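Local coordinates for protein 2,3-dihydroxy-2,3-dihydrophenylpropionate dehydrogenase (Pseudomonas sp. MC1, PDB 5XTF) that catalyses the NAD+-dependent oxidation of naphthalene cis-dihydrodiol to 1,2-dihydroxynaphthalene in the breakdown of aromatic hydrocarbons, at residues B[77-89]-B[130-143]. Sequence-based numbering, arbitrary orientation.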
loop_
_atom_site.group_PDB
_atom_site.type_symbol
_atom_site.label_atom_id
_atom_site.label_comp_id
_atom_site.label_asym_id
_atom_site.label_seq_id
_atom_site.Cartn_x
_atom_site.Cartn_y
_atom_site.Cartn_z
ATOM N N ASP B 77 33.430 6.435 5.846
ATOM C CA ASP B 77 32.540 5.650 4.992
ATOM C C ASP B 77 31.479 4.965 5.846
ATOM O O ASP B 77 31.811 4.228 6.786
ATOM C CB ASP B 77 33.350 4.626 4.204
ATOM C CG ASP B 77 32.546 3.943 3.134
ATOM O OD1 ASP B 77 31.335 3.693 3.331
ATOM O OD2 ASP B 77 33.136 3.646 2.085
ATOM N N VAL B 78 30.205 5.211 5.521
ATOM C CA VAL B 78 29.113 4.674 6.322
ATOM C C VAL B 78 29.023 3.143 6.209
ATOM O O VAL B 78 28.491 2.483 7.112
ATOM C CB VAL B 78 27.802 5.397 5.924
ATOM C CG1 VAL B 78 27.222 4.822 4.656
ATOM C CG2 VAL B 78 26.789 5.374 7.054
ATOM N N ARG B 79 29.602 2.552 5.167
ATOM C CA ARG B 79 29.647 1.099 5.038
ATOM C C ARG B 79 30.592 0.432 6.014
ATOM O O ARG B 79 30.643 -0.794 6.041
ATOM C CB ARG B 79 30.058 0.697 3.629
ATOM C CG ARG B 79 29.024 0.991 2.602
ATOM C CD ARG B 79 29.581 0.703 1.241
ATOM N NE ARG B 79 30.607 1.661 0.861
ATOM C CZ ARG B 79 31.252 1.621 -0.300
ATOM N NH1 ARG B 79 30.979 0.658 -1.182
ATOM N NH2 ARG B 79 32.177 2.532 -0.578
ATOM N N ASP B 80 31.329 1.186 6.813
ATOM C CA ASP B 80 32.262 0.633 7.782
ATOM C C ASP B 80 31.660 0.795 9.173
ATOM O O ASP B 80 31.425 1.926 9.625
ATOM C CB ASP B 80 33.612 1.339 7.645
ATOM C CG ASP B 80 34.620 0.913 8.688
ATOM O OD1 ASP B 80 34.915 1.746 9.588
ATOM O OD2 ASP B 80 35.131 -0.233 8.609
ATOM N N HIS B 81 31.409 -0.333 9.848
ATOM C CA HIS B 81 30.673 -0.301 11.110
ATOM C C HIS B 81 31.395 0.534 12.163
ATOM O O HIS B 81 30.769 1.342 12.861
ATOM C CB HIS B 81 30.435 -1.727 11.622
ATOM C CG HIS B 81 29.592 -1.783 12.851
ATOM N ND1 HIS B 81 28.316 -1.261 12.899
ATOM C CD2 HIS B 81 29.843 -2.278 14.088
ATOM C CE1 HIS B 81 27.817 -1.429 14.110
ATOM N NE2 HIS B 81 28.721 -2.045 14.851
ATOM N N ALA B 82 32.716 0.370 12.275
ATOM C CA ALA B 82 33.488 1.124 13.259
ATOM C C ALA B 82 33.322 2.625 13.081
ATOM O O ALA B 82 33.317 3.366 14.073
ATOM C CB ALA B 82 34.966 0.738 13.170
ATOM N N THR B 83 33.178 3.095 11.840
ATOM C CA THR B 83 32.924 4.517 11.626
ATOM C C THR B 83 31.597 4.950 12.254
ATOM O O THR B 83 31.509 6.030 12.863
ATOM C CB THR B 83 32.940 4.830 10.126
ATOM O OG1 THR B 83 34.259 4.621 9.596
ATOM C CG2 THR B 83 32.492 6.272 9.871
ATOM N N ASN B 84 30.552 4.122 12.112
ATOM C CA ASN B 84 29.266 4.421 12.742
ATOM C C ASN B 84 29.396 4.439 14.260
ATOM O O ASN B 84 28.821 5.303 14.928
ATOM C CB ASN B 84 28.208 3.384 12.328
ATOM C CG ASN B 84 27.842 3.463 10.866
ATOM O OD1 ASN B 84 28.117 2.545 10.091
ATOM N ND2 ASN B 84 27.200 4.543 10.484
ATOM N N GLU B 85 30.123 3.470 14.825
ATOM C CA GLU B 85 30.391 3.491 16.259
ATOM C C GLU B 85 31.139 4.760 16.657
ATOM O O GLU B 85 30.808 5.404 17.662
ATOM C CB GLU B 85 31.174 2.241 16.646
ATOM C CG GLU B 85 30.343 0.970 16.525
ATOM C CD GLU B 85 31.164 -0.301 16.690
ATOM O OE1 GLU B 85 32.356 -0.309 16.293
ATOM O OE2 GLU B 85 30.620 -1.285 17.236
ATOM N N LYS B 86 32.126 5.153 15.855
ATOM C CA LYS B 86 32.886 6.368 16.126
ATOM C C LYS B 86 31.976 7.591 16.149
ATOM O O LYS B 86 32.032 8.401 17.085
ATOM C CB LYS B 86 33.981 6.512 15.074
ATOM C CG LYS B 86 35.006 7.607 15.316
ATOM C CD LYS B 86 36.077 7.466 14.229
ATOM C CE LYS B 86 36.755 8.774 13.869
ATOM N NZ LYS B 86 36.817 9.649 15.044
ATOM N N LEU B 87 31.106 7.716 15.138
ATOM C CA LEU B 87 30.131 8.809 15.100
ATOM C C LEU B 87 29.333 8.883 16.393
ATOM O O LEU B 87 29.236 9.943 17.025
ATOM C CB LEU B 87 29.188 8.633 13.910
ATOM C CG LEU B 87 28.094 9.688 13.706
ATOM C CD1 LEU B 87 28.686 10.947 13.169
ATOM C CD2 LEU B 87 26.998 9.174 12.749
ATOM N N ILE B 88 28.772 7.752 16.818
ATOM C CA ILE B 88 28.019 7.745 18.065
ATOM C C ILE B 88 28.928 8.099 19.241
ATOM O O ILE B 88 28.602 8.969 20.054
ATOM C CB ILE B 88 27.330 6.389 18.274
ATOM C CG1 ILE B 88 26.444 6.056 17.061
ATOM C CG2 ILE B 88 26.526 6.401 19.573
ATOM C CD1 ILE B 88 25.518 7.187 16.623
ATOM N N LYS B 89 30.076 7.422 19.352
ATOM C CA LYS B 89 30.933 7.616 20.517
ATOM C C LYS B 89 31.330 9.086 20.672
ATOM O O LYS B 89 31.248 9.653 21.769
ATOM C CB LYS B 89 32.165 6.718 20.418
ATOM C CG LYS B 89 32.980 6.687 21.706
ATOM C CD LYS B 89 34.265 5.868 21.562
ATOM C CE LYS B 89 34.837 5.520 22.938
ATOM N NZ LYS B 89 34.952 6.713 23.842
ATOM N N ASP B 130 24.743 -2.254 0.284
ATOM C CA ASP B 130 25.617 -1.896 1.395
ATOM C C ASP B 130 25.317 -0.492 1.908
ATOM O O ASP B 130 25.276 -0.265 3.124
ATOM C CB ASP B 130 27.083 -2.007 0.984
ATOM C CG ASP B 130 27.569 -3.431 0.975
ATOM O OD1 ASP B 130 26.927 -4.254 1.666
ATOM O OD2 ASP B 130 28.571 -3.732 0.280
ATOM N N ILE B 131 25.082 0.455 1.004
ATOM C CA ILE B 131 24.916 1.854 1.399
ATOM C C ILE B 131 23.473 2.176 1.749
ATOM O O ILE B 131 23.198 2.812 2.771
ATOM C CB ILE B 131 25.418 2.789 0.283
ATOM C CG1 ILE B 131 26.922 2.655 0.099
ATOM C CG2 ILE B 131 25.040 4.221 0.610
ATOM C CD1 ILE B 131 27.433 3.405 -1.118
ATOM N N ASN B 132 22.536 1.802 0.879
ATOM C CA ASN B 132 21.146 2.195 1.065
ATOM C C ASN B 132 20.411 1.345 2.087
ATOM O O ASN B 132 19.347 1.760 2.538
ATOM C CB ASN B 132 20.382 2.136 -0.255
ATOM C CG ASN B 132 20.923 3.096 -1.277
ATOM O OD1 ASN B 132 21.739 3.969 -0.964
ATOM N ND2 ASN B 132 20.463 2.960 -2.507
ATOM N N VAL B 133 20.946 0.187 2.476
ATOM C CA VAL B 133 20.233 -0.701 3.387
ATOM C C VAL B 133 21.128 -1.190 4.514
ATOM O O VAL B 133 20.831 -0.954 5.689
ATOM C CB VAL B 133 19.622 -1.903 2.645
ATOM C CG1 VAL B 133 18.833 -2.779 3.630
ATOM C CG2 VAL B 133 18.732 -1.435 1.484
ATOM N N LYS B 134 22.217 -1.886 4.182
ATOM C CA LYS B 134 23.029 -2.490 5.233
ATOM C C LYS B 134 23.579 -1.433 6.192
ATOM O O LYS B 134 23.580 -1.628 7.416
ATOM C CB LYS B 134 24.169 -3.313 4.635
ATOM C CG LYS B 134 24.702 -4.293 5.646
ATOM C CD LYS B 134 25.982 -4.991 5.214
ATOM C CE LYS B 134 26.412 -5.972 6.314
ATOM N NZ LYS B 134 27.570 -6.828 5.930
ATOM N N SER B 135 24.018 -0.300 5.669
ATOM C CA SER B 135 24.583 0.693 6.568
ATOM C C SER B 135 23.507 1.433 7.371
ATOM O O SER B 135 23.834 2.034 8.397
ATOM C CB SER B 135 25.462 1.673 5.791
ATOM O OG SER B 135 24.649 2.605 5.106
ATOM N N TYR B 136 22.231 1.377 6.968
ATOM C CA TYR B 136 21.169 1.797 7.887
ATOM C C TYR B 136 21.103 0.862 9.091
ATOM O O TYR B 136 21.026 1.318 10.241
ATOM C CB TYR B 136 19.808 1.842 7.191
ATOM C CG TYR B 136 19.553 3.039 6.300
ATOM C CD1 TYR B 136 20.571 3.922 5.945
ATOM C CD2 TYR B 136 18.275 3.287 5.817
ATOM C CE1 TYR B 136 20.306 5.016 5.123
ATOM C CE2 TYR B 136 18.006 4.366 4.999
ATOM C CZ TYR B 136 19.012 5.224 4.657
ATOM O OH TYR B 136 18.685 6.271 3.844
ATOM N N PHE B 137 21.157 -0.458 8.841
ATOM C CA PHE B 137 21.222 -1.426 9.935
ATOM C C PHE B 137 22.416 -1.153 10.844
ATOM O O PHE B 137 22.296 -1.209 12.074
ATOM C CB PHE B 137 21.298 -2.852 9.384
ATOM C CG PHE B 137 19.965 -3.426 8.958
ATOM C CD1 PHE B 137 19.589 -3.429 7.617
ATOM C CD2 PHE B 137 19.104 -3.978 9.889
ATOM C CE1 PHE B 137 18.370 -3.960 7.218
ATOM C CE2 PHE B 137 17.886 -4.510 9.501
ATOM C CZ PHE B 137 17.520 -4.500 8.165
ATOM N N SER B 138 23.574 -0.845 10.252
ATOM C CA SER B 138 24.793 -0.623 11.033
ATOM C C SER B 138 24.683 0.623 11.914
ATOM O O SER B 138 24.958 0.566 13.119
ATOM C CB SER B 138 25.994 -0.532 10.090
ATOM O OG SER B 138 27.189 -0.172 10.776
ATOM N N GLY B 139 24.259 1.751 11.338
ATOM C CA GLY B 139 24.038 2.948 12.136
ATOM C C GLY B 139 23.063 2.738 13.282
ATOM O O GLY B 139 23.305 3.191 14.407
ATOM N N ILE B 140 21.947 2.051 13.021
ATOM C CA ILE B 140 20.943 1.859 14.068
ATOM C C ILE B 140 21.465 0.924 15.160
ATOM O O ILE B 140 21.266 1.176 16.361
ATOM C CB ILE B 140 19.627 1.352 13.450
ATOM C CG1 ILE B 140 18.970 2.484 12.656
ATOM C CG2 ILE B 140 18.708 0.788 14.527
ATOM C CD1 ILE B 140 17.991 2.028 11.641
ATOM N N SER B 141 22.137 -0.162 14.768
ATOM C CA SER B 141 22.816 -1.022 15.735
ATOM C C SER B 141 23.766 -0.221 16.630
ATOM O O SER B 141 23.780 -0.388 17.856
ATOM C CB SER B 141 23.580 -2.110 14.984
ATOM O OG SER B 141 24.363 -2.889 15.860
ATOM N N ALA B 142 24.546 0.677 16.040
ATOM C CA ALA B 142 25.478 1.469 16.837
ATOM C C ALA B 142 24.770 2.506 17.707
ATOM O O ALA B 142 25.284 2.868 18.773
ATOM C CB ALA B 142 26.486 2.149 15.921
ATOM N N ALA B 143 23.600 3.003 17.284
ATOM C CA ALA B 143 22.943 4.068 18.029
ATOM C C ALA B 143 22.007 3.551 19.113
ATOM O O ALA B 143 21.717 4.294 20.057
ATOM C CB ALA B 143 22.173 4.991 17.084
HETATM O O HOH W 1 30.297 -2.285 -0.569
HETATM O O HOH W 2 26.954 -2.223 17.168
#
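Helix 81-89 crosses helix 130-143 at -40°, their axes 8.7 Å apart at closest approach, with N84 over G139 and E85 beside A142. H81 turns its CG anti to the backbone N (chi1 -175°), bringing ND1 to S138 OG in a nearly straight 2.6 Å hydrogen bond at the ring edge. Its NE2 reaches S141 OG through a water, and W118 of a second subunit stacks on the ring. The N84 amide lies beside S138 and against the G139 backbone; replacing N84 by an alanine would probably open a gap over G139 and leave S138 less tightly packed. In this Rossmann-type short-chain dehydrogenase, the helices follow parallel strands 72-75 and 100-103, and the loop after 72-75 carries D77 and V78 of the NAD+ site. V78 CG1 rests 3.4 Å from S135 OG, which donates to I131 O. R79 lays its CD 3.5 Å from I131 CG1, with I131 CD1 over one guanidinium face, while NE and NH2 grip the D77 carboxylate side-on. Farther along, A142 is a knob among H81, N84, E85 and I88, and I88 CD1 meets A143 CB at 4.0 Å.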